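Local coordinates for protein L-asparaginase I (Vibrio cholerae, PDB 2OCD) that probably hydrolyses L-asparagine to L-aspartate and ammonium, working as a homotetramer of the asparaginase 1 family, at residues G221-H224 with E225-R228. Sequence-based numbering, arbitrary orientation.
Sequences GISH and EVIR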
ATOM      1  N   GLY B 221       2.754  35.402  -6.184  1.00 14.00           N
ATOM      2  CA  GLY B 221       2.194  36.726  -6.447  1.00 14.37           C
ATOM      3  C   GLY B 221       1.230  37.275  -5.401  1.00 14.32           C
ATOM      4  O   GLY B 221       0.750  38.380  -5.569  1.00 15.36           O
ATOM      5  N   ILE B 222       0.964  36.553  -4.319  1.00 14.13           N
ATOM      6  CA  ILE B 222      -0.069  36.958  -3.377  1.00 14.88           C
ATOM      7  C   ILE B 222       0.280  38.367  -2.926  1.00 15.80           C
ATOM      8  O   ILE B 222       1.402  38.603  -2.508  1.00 15.84           O
ATOM      9  CB  ILE B 222      -0.239  35.954  -2.155  1.00 14.89           C
ATOM     10  CG1 ILE B 222      -1.317  36.437  -1.154  1.00 14.66           C
ATOM     11  CG2 ILE B 222       1.090  35.720  -1.416  1.00 14.65           C
ATOM     12  CD1 ILE B 222      -1.632  35.476  -0.064  1.00 13.21           C
ATOM     13  N   SER B 223      -0.665  39.301  -3.037  1.00 16.65           N
ATOM     14  CA  SER B 223      -0.347  40.706  -2.802  1.00 17.84           C
ATOM     15  C   SER B 223      -0.590  41.062  -1.348  1.00 20.10           C
ATOM     16  O   SER B 223      -1.550  40.582  -0.708  1.00 21.15           O
ATOM     17  CB  SER B 223      -1.152  41.631  -3.695  1.00 17.71           C
ATOM     18  OG  SER B 223      -2.512  41.681  -3.311  1.00 16.82           O
ATOM     19  N   HIS B 224       0.284  41.918  -0.830  1.00 21.63           N
ATOM     20  CA  HIS B 224       0.230  42.359   0.570  1.00 22.40           C
ATOM     21  C   HIS B 224      -1.057  43.134   0.827  1.00 22.08           C
ATOM     22  O   HIS B 224      -1.445  43.282   1.948  1.00 21.91           O
ATOM     23  CB  HIS B 224       1.443  43.233   0.901  1.00 23.12           C
ATOM     24  CG  HIS B 224       1.477  44.490   0.107  1.00 24.94           C
ATOM     25  ND1 HIS B 224       0.812  45.633   0.495  1.00 30.35           N
ATOM     26  CD2 HIS B 224       2.039  44.767  -1.092  1.00 30.28           C
ATOM     27  CE1 HIS B 224       0.989  46.573  -0.419  1.00 30.88           C
ATOM     28  NE2 HIS B 224       1.736  46.074  -1.392  1.00 30.81           N
ATOM     29  N   GLU B 225      -1.711  43.615  -0.219  1.00 22.44           N
ATOM     30  CA  GLU B 225      -3.049  44.148  -0.076  1.00 23.14           C
ATOM     31  C   GLU B 225      -4.091  43.113   0.350  1.00 23.26           C
ATOM     32  O   GLU B 225      -4.914  43.416   1.221  1.00 23.99           O
ATOM     33  CB  GLU B 225      -3.488  44.820  -1.365  1.00 23.58           C
ATOM     34  CG  GLU B 225      -2.662  46.048  -1.708  1.00 24.32           C
ATOM     35  CD  GLU B 225      -2.754  46.373  -3.166  1.00 24.72           C
ATOM     36  OE1 GLU B 225      -1.809  46.017  -3.908  1.00 28.58           O
ATOM     37  OE2 GLU B 225      -3.787  46.951  -3.583  1.00 27.78           O
ATOM     38  N   VAL B 226      -4.092  41.903  -0.211  1.00 22.92           N
ATOM     39  CA  VAL B 226      -4.983  40.880   0.361  1.00 23.03           C
ATOM     40  C   VAL B 226      -4.528  40.509   1.799  1.00 23.72           C
ATOM     41  O   VAL B 226      -5.342  40.274   2.716  1.00 25.20           O
ATOM     42  CB  VAL B 226      -5.096  39.620  -0.503  1.00 23.19           C
ATOM     43  CG1 VAL B 226      -4.720  39.928  -1.952  1.00 24.08           C
ATOM     44  CG2 VAL B 226      -4.266  38.460   0.045  1.00 22.31           C
ATOM     45  N   ILE B 227      -3.226  40.479   2.025  1.00 22.91           N
ATOM     46  CA  ILE B 227      -2.727  40.195   3.360  1.00 22.39           C
ATOM     47  C   ILE B 227      -3.041  41.309   4.354  1.00 21.95           C
ATOM     48  O   ILE B 227      -3.297  41.051   5.515  1.00 21.59           O
ATOM     49  CB  ILE B 227      -1.243  39.789   3.301  1.00 22.28           C
ATOM     50  CG1 ILE B 227      -1.194  38.341   2.749  1.00 21.70           C
ATOM     51  CG2 ILE B 227      -0.561  39.936   4.681  1.00 21.94           C
ATOM     52  CD1 ILE B 227       0.087  37.975   2.077  1.00 22.71           C
ATOM     53  N   ARG B 228      -3.069  42.537   3.886  1.00 22.26           N
ATOM     54  CA  ARG B 228      -3.500  43.646   4.725  1.00 23.45           C
ATOM     55  C   ARG B 228      -4.932  43.434   5.209  1.00 22.66           C
ATOM     56  O   ARG B 228      -5.193  43.588   6.367  1.00 21.54           O
ATOM     57  CB  ARG B 228      -3.391  44.941   3.955  1.00 22.82           C
ATOM     58  CG  ARG B 228      -3.672  46.162   4.772  1.00 25.57           C
ATOM     59  CD  ARG B 228      -3.920  47.323   3.851  1.00 28.85           C
ATOM     60  NE  ARG B 228      -5.140  47.072   3.059  1.00 34.42           N
ATOM     61  CZ  ARG B 228      -5.316  47.405   1.774  1.00 36.44           C
ATOM     62  NH1 ARG B 228      -4.338  48.017   1.083  1.00 38.27           N
ATOM     63  NH2 ARG B 228      -6.476  47.114   1.169  1.00 34.82           N
TER
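S223 is the N-cap of helix 224-231: its OG accepts from V226 N in a long, weak capping bond of 3.5 Å. With chi1 at 72°, OG lies between the backbone N and the carbonyl carbon of its own residue, which brings it to V226 N and close against V226 CG1. The S223 carbonyl opens the helical bonding, receiving I227 N at 3.2 Å in the carbonyl plane with an N-H...O angle of 162°. Next in line, R228 N donates to H224 O, tilted 31° from that carbonyl's plane. I222, just ahead of the cap, extends its chain to V226 and I227 and crosses both at about a right angle. Its CD1 meets I227 CD1 at 3.7 Å, a hydrophobic staple bracketing the polar cap, while its CG1 adds an apolar contact to V226 CG2 at 3.8 Å. E225 CG approaches the H224 ring off-centre in a CH-pi contact, 4.3 Å from the centroid. E225, V226 and R228 pack against P234, P212 and Q233 of a second subunit. I222 and I227 both rest on I216 of strand 213-217 in the parallel C-terminal sheet, whereas H224, I227 and R228 touch helix 252-263.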